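Long-range contact in probable fimbrial chaperone YadV (Escherichia coli K-12, PDB 5GHU), which probably acts as a periplasmic chaperone for the folding and assembly of pilin subunits into fimbriae of the yad operon: residues 158-170 and 201-213. Residues are numbered along the deposited sequence; the frame is centred on the assembly and turned at random.
Sequences PYYVSFSSGDLEA and SAKVHFYAINDFG
Strands 165-170 and 203-209 run antiparallel, their axes 4.7 Å apart at 171°, with Ser165, Asp167 and Glu169 in hydrogen-bonded pairs with Tyr207, His205 and Lys203. A classic beta bulge shifts the register: Ser164 and Ser165 both face Tyr207, whose O accepts from Ser164 N and whose N donates to Ser165 O in a nearly straight bond. Beyond it Ile209 N reaches Ser162 O at a poorer angle, and a water bridges Ser162 N and Ile209 O. Before the bulge, Phe163 turns its CE2 edge onto one face of the Phe206 ring, Phe163 CE2 lying 3.7 Å from Phe206 CD1, an offset edge-to-face pair with planes at 84°. Phe206 CG sits between its own backbone N and carbonyl carbon (chi1 59°), which brings the ring under that edge, while Val161 CG1 lies over one face of the Phe163 ring, toward its rim. With an alanine at Phe163, the Phe206 face would probably lose its aromatic edge and a gap would be likely to open beside Val161. These two strands are the central pair of a four-stranded sheet in the immunoglobulin-like C-terminal domain of a PapD-type chaperone; from strand 139-143, in the other sheet, Trp140 packs against Phe163, Phe206 and Val204, and Trp142 against Leu168 and Ala202. Leu168 CD2 meets Ala202 CB at 3.9 Å on the face shared with Phe206. Polar groups line the other face. The Asp167 carboxylate and the His205 ring lie alongside each other, and one water bridges Asp167 OD2 and His205 ND1; His205 NE2 hydrogen-bonds Glu217. Next along, Glu169 OE1 forms a long salt bridge, its hydrogen bond weak, with Lys203 NZ at 3.3 Å, the lysine chain bending at its far end to get there, whereas Glu169 OE2 pairs with Arg174.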
loop_
_atom_site.group_PDB
_atom_site.type_symbol
_atom_site.label_atom_id
_atom_site.label_comp_id
_atom_site.label_asym_id
_atom_site.label_seq_id
_atom_site.Cartn_x
_atom_site.Cartn_y
_atom_site.Cartn_z
ATOM N N PRO A 158 13.494 -5.550 -5.537
ATOM C CA PRO A 158 13.381 -4.074 -5.385
ATOM C C PRO A 158 11.987 -3.513 -5.278
ATOM O O PRO A 158 11.821 -2.302 -5.308
ATOM C CB PRO A 158 14.045 -3.540 -6.677
ATOM C CG PRO A 158 13.770 -4.687 -7.700
ATOM C CD PRO A 158 13.920 -5.982 -6.889
ATOM N N TYR A 159 10.989 -4.384 -5.090
ATOM C CA TYR A 159 9.593 -3.985 -5.015
ATOM C C TYR A 159 8.989 -4.222 -3.641
ATOM O O TYR A 159 9.327 -5.212 -2.968
ATOM C CB TYR A 159 8.739 -4.792 -6.025
ATOM C CG TYR A 159 9.225 -4.670 -7.445
ATOM C CD1 TYR A 159 8.973 -3.489 -8.144
ATOM C CD2 TYR A 159 9.912 -5.721 -8.070
ATOM C CE1 TYR A 159 9.398 -3.359 -9.489
ATOM C CE2 TYR A 159 10.316 -5.612 -9.447
ATOM C CZ TYR A 159 10.041 -4.419 -10.110
ATOM O OH TYR A 159 10.446 -4.200 -11.434
ATOM N N TYR A 160 8.125 -3.315 -3.231
ATOM C CA TYR A 160 7.257 -3.641 -2.094
ATOM C C TYR A 160 6.378 -4.822 -2.437
ATOM O O TYR A 160 5.923 -4.992 -3.601
ATOM C CB TYR A 160 6.334 -2.453 -1.708
ATOM C CG TYR A 160 7.081 -1.326 -1.090
ATOM C CD1 TYR A 160 7.770 -0.391 -1.858
ATOM C CD2 TYR A 160 7.185 -1.255 0.270
ATOM C CE1 TYR A 160 8.497 0.628 -1.257
ATOM C CE2 TYR A 160 7.945 -0.202 0.886
ATOM C CZ TYR A 160 8.569 0.714 0.082
ATOM O OH TYR A 160 9.325 1.707 0.693
ATOM N N VAL A 161 6.064 -5.594 -1.388
ATOM C CA VAL A 161 4.939 -6.543 -1.471
ATOM C C VAL A 161 3.915 -6.187 -0.416
ATOM O O VAL A 161 4.245 -5.979 0.758
ATOM C CB VAL A 161 5.369 -8.018 -1.297
ATOM C CG1 VAL A 161 4.119 -8.952 -1.292
ATOM C CG2 VAL A 161 6.305 -8.445 -2.455
ATOM N N SER A 162 2.641 -6.092 -0.867
ATOM C CA SER A 162 1.505 -5.721 0.003
ATOM C C SER A 162 0.515 -6.878 -0.022
ATOM O O SER A 162 0.386 -7.533 -1.059
ATOM C CB SER A 162 0.789 -4.480 -0.544
ATOM O OG SER A 162 1.662 -3.319 -0.542
ATOM N N PHE A 163 -0.185 -7.094 1.086
ATOM C CA PHE A 163 -1.135 -8.225 1.142
ATOM C C PHE A 163 -2.537 -7.798 1.529
ATOM O O PHE A 163 -2.732 -6.878 2.346
ATOM C CB PHE A 163 -0.697 -9.251 2.221
ATOM C CG PHE A 163 0.715 -9.787 2.050
ATOM C CD1 PHE A 163 1.777 -9.125 2.633
ATOM C CD2 PHE A 163 0.952 -10.906 1.285
ATOM C CE1 PHE A 163 3.114 -9.609 2.473
ATOM C CE2 PHE A 163 2.242 -11.457 1.151
ATOM C CZ PHE A 163 3.341 -10.796 1.764
ATOM N N SER A 164 -3.520 -8.550 1.039
ATOM C CA SER A 164 -4.866 -8.364 1.584
ATOM C C SER A 164 -5.116 -9.358 2.705
ATOM O O SER A 164 -5.822 -9.028 3.644
ATOM C CB SER A 164 -5.886 -8.502 0.466
ATOM O OG SER A 164 -5.810 -9.794 -0.139
ATOM N N SER A 165 -4.530 -10.554 2.634
ATOM C CA SER A 165 -4.732 -11.575 3.698
ATOM C C SER A 165 -3.746 -12.716 3.500
ATOM O O SER A 165 -3.116 -12.825 2.422
ATOM C CB SER A 165 -6.152 -12.165 3.681
ATOM O OG SER A 165 -6.400 -12.901 2.494
ATOM N N GLY A 166 -3.605 -13.552 4.531
ATOM C CA GLY A 166 -2.747 -14.704 4.415
ATOM C C GLY A 166 -2.994 -15.571 5.619
ATOM O O GLY A 166 -3.568 -15.131 6.618
ATOM N N ASP A 167 -2.587 -16.823 5.525
ATOM C CA ASP A 167 -2.729 -17.730 6.670
ATOM C C ASP A 167 -1.679 -18.832 6.610
ATOM O O ASP A 167 -1.037 -19.103 5.563
ATOM C CB ASP A 167 -4.161 -18.343 6.672
ATOM C CG ASP A 167 -4.550 -18.969 5.306
ATOM O OD1 ASP A 167 -4.125 -20.100 5.055
ATOM O OD2 ASP A 167 -5.284 -18.320 4.574
ATOM N N LEU A 168 -1.512 -19.483 7.740
ATOM C CA LEU A 168 -0.668 -20.650 7.871
ATOM C C LEU A 168 -1.568 -21.850 8.124
ATOM O O LEU A 168 -2.514 -21.725 8.874
ATOM C CB LEU A 168 0.280 -20.430 9.046
ATOM C CG LEU A 168 1.274 -21.566 9.185
ATOM C CD1 LEU A 168 2.588 -20.947 9.646
ATOM C CD2 LEU A 168 0.712 -22.526 10.231
ATOM N N GLU A 169 -1.297 -22.957 7.444
ATOM C CA GLU A 169 -2.098 -24.175 7.622
ATOM C C GLU A 169 -1.220 -25.319 8.043
ATOM O O GLU A 169 -0.136 -25.512 7.518
ATOM C CB GLU A 169 -2.786 -24.531 6.309
ATOM C CG GLU A 169 -4.217 -24.947 6.400
ATOM C CD GLU A 169 -4.909 -24.595 5.102
ATOM O OE1 GLU A 169 -4.252 -24.691 4.045
ATOM O OE2 GLU A 169 -6.057 -24.165 5.137
ATOM N N ALA A 170 -1.726 -26.110 8.971
ATOM C CA ALA A 170 -1.030 -27.315 9.384
ATOM C C ALA A 170 -2.028 -28.309 9.934
ATOM O O ALA A 170 -2.810 -27.950 10.797
ATOM C CB ALA A 170 0.021 -26.997 10.450
ATOM N N SER A 201 4.997 -29.545 9.125
ATOM C CA SER A 201 4.590 -29.524 7.726
ATOM C C SER A 201 3.618 -28.398 7.427
ATOM O O SER A 201 2.592 -28.612 6.798
ATOM C CB SER A 201 3.976 -30.858 7.330
ATOM O OG SER A 201 4.927 -31.892 7.526
ATOM N N ALA A 202 3.952 -27.198 7.870
ATOM C CA ALA A 202 3.038 -26.077 7.698
ATOM C C ALA A 202 3.208 -25.468 6.322
ATOM O O ALA A 202 4.307 -25.520 5.720
ATOM C CB ALA A 202 3.280 -25.047 8.733
ATOM N N LYS A 203 2.134 -24.875 5.846
ATOM C CA LYS A 203 2.190 -24.157 4.562
ATOM C C LYS A 203 1.636 -22.762 4.744
ATOM O O LYS A 203 0.640 -22.561 5.442
ATOM C CB LYS A 203 1.368 -24.882 3.480
ATOM C CG LYS A 203 1.525 -26.376 3.443
ATOM C CD LYS A 203 0.668 -26.996 2.331
ATOM C CE LYS A 203 -0.717 -27.474 2.824
ATOM N NZ LYS A 203 -1.831 -26.492 2.638
ATOM N N VAL A 204 2.221 -21.804 4.009
ATOM C CA VAL A 204 1.700 -20.450 3.975
ATOM C C VAL A 204 0.894 -20.250 2.717
ATOM O O VAL A 204 1.265 -20.765 1.654
ATOM C CB VAL A 204 2.870 -19.417 4.030
ATOM C CG1 VAL A 204 2.386 -17.990 3.787
ATOM C CG2 VAL A 204 3.509 -19.536 5.380
ATOM N N HIS A 205 -0.252 -19.580 2.844
ATOM C CA HIS A 205 -1.007 -19.183 1.662
ATOM C C HIS A 205 -1.286 -17.677 1.807
ATOM O O HIS A 205 -1.519 -17.201 2.916
ATOM C CB HIS A 205 -2.311 -20.009 1.560
ATOM C CG HIS A 205 -3.102 -19.720 0.316
ATOM N ND1 HIS A 205 -3.985 -18.671 0.226
ATOM C CD2 HIS A 205 -3.074 -20.301 -0.904
ATOM C CE1 HIS A 205 -4.527 -18.661 -0.981
ATOM N NE2 HIS A 205 -3.963 -19.621 -1.699
ATOM N N PHE A 206 -1.327 -16.931 0.698
ATOM C CA PHE A 206 -1.585 -15.500 0.826
ATOM C C PHE A 206 -2.178 -14.955 -0.453
ATOM O O PHE A 206 -2.148 -15.594 -1.527
ATOM C CB PHE A 206 -0.269 -14.738 1.202
ATOM C CG PHE A 206 0.848 -14.909 0.198
ATOM C CD1 PHE A 206 0.818 -14.150 -1.006
ATOM C CD2 PHE A 206 1.887 -15.813 0.417
ATOM C CE1 PHE A 206 1.813 -14.326 -1.933
ATOM C CE2 PHE A 206 2.922 -15.954 -0.525
ATOM C CZ PHE A 206 2.856 -15.189 -1.691
ATOM N N TYR A 207 -2.749 -13.766 -0.305
ATOM C CA TYR A 207 -3.118 -12.937 -1.449
ATOM C C TYR A 207 -2.408 -11.617 -1.320
ATOM O O TYR A 207 -2.673 -10.817 -0.412
ATOM C CB TYR A 207 -4.624 -12.710 -1.487
ATOM C CG TYR A 207 -5.413 -14.018 -1.692
ATOM C CD1 TYR A 207 -5.572 -14.549 -2.964
ATOM C CD2 TYR A 207 -5.952 -14.685 -0.617
ATOM C CE1 TYR A 207 -6.311 -15.719 -3.180
ATOM C CE2 TYR A 207 -6.678 -15.845 -0.825
ATOM C CZ TYR A 207 -6.828 -16.355 -2.109
ATOM O OH TYR A 207 -7.577 -17.540 -2.338
ATOM N N ALA A 208 -1.437 -11.425 -2.200
ATOM C CA ALA A 208 -0.799 -10.115 -2.310
ATOM C C ALA A 208 -1.593 -9.232 -3.249
ATOM O O ALA A 208 -2.623 -9.637 -3.783
ATOM C CB ALA A 208 0.653 -10.304 -2.800
ATOM N N ILE A 209 -1.137 -7.980 -3.416
ATOM C CA ILE A 209 -1.934 -6.999 -4.172
ATOM C C ILE A 209 -1.107 -6.467 -5.316
ATOM O O ILE A 209 0.030 -6.068 -5.128
ATOM C CB ILE A 209 -2.359 -5.809 -3.278
ATOM C CG1 ILE A 209 -3.115 -6.393 -2.076
ATOM C CG2 ILE A 209 -3.280 -4.861 -4.109
ATOM C CD1 ILE A 209 -3.343 -5.338 -0.985
ATOM N N ASN A 210 -1.677 -6.530 -6.520
ATOM C CA ASN A 210 -0.933 -6.040 -7.664
ATOM C C ASN A 210 -1.127 -4.544 -7.907
ATOM O O ASN A 210 -1.758 -3.824 -7.126
ATOM C CB ASN A 210 -1.253 -6.873 -8.920
ATOM C CG ASN A 210 -2.653 -6.609 -9.458
ATOM O OD1 ASN A 210 -3.214 -5.561 -9.259
ATOM N ND2 ASN A 210 -3.244 -7.629 -10.123
ATOM N N ASP A 211 -0.490 -4.027 -8.962
ATOM C CA ASP A 211 -0.510 -2.571 -9.194
ATOM C C ASP A 211 -1.892 -1.979 -9.367
ATOM O O ASP A 211 -2.092 -0.750 -9.228
ATOM C CB ASP A 211 0.264 -2.196 -10.466
ATOM C CG ASP A 211 1.784 -2.316 -10.331
ATOM O OD1 ASP A 211 2.306 -2.384 -9.197
ATOM O OD2 ASP A 211 2.464 -2.245 -11.391
ATOM N N PHE A 212 -2.831 -2.843 -9.717
ATOM C CA PHE A 212 -4.171 -2.446 -10.131
ATOM C C PHE A 212 -5.134 -2.775 -9.028
ATOM O O PHE A 212 -6.369 -2.635 -9.216
ATOM C CB PHE A 212 -4.528 -3.157 -11.483
ATOM C CG PHE A 212 -3.380 -3.123 -12.469
ATOM C CD1 PHE A 212 -3.100 -1.971 -13.174
ATOM C CD2 PHE A 212 -2.508 -4.205 -12.600
ATOM C CE1 PHE A 212 -1.991 -1.926 -14.044
ATOM C CE2 PHE A 212 -1.379 -4.138 -13.454
ATOM C CZ PHE A 212 -1.136 -3.003 -14.153
ATOM N N GLY A 213 -4.601 -3.248 -7.897
ATOM C CA GLY A 213 -5.426 -3.566 -6.733
ATOM C C GLY A 213 -5.977 -4.966 -6.719
ATOM O O GLY A 213 -6.680 -5.313 -5.735
HETATM O O HOH W 1 2.351 -6.412 -3.782
HETATM O O HOH W 2 -5.242 -9.348 -2.782
HETATM O O HOH W 3 -4.627 -16.824 2.256
HETATM O O HOH W 4 -2.128 -21.898 4.382
HETATM O O HOH W 5 -2.628 -23.612 2.365
#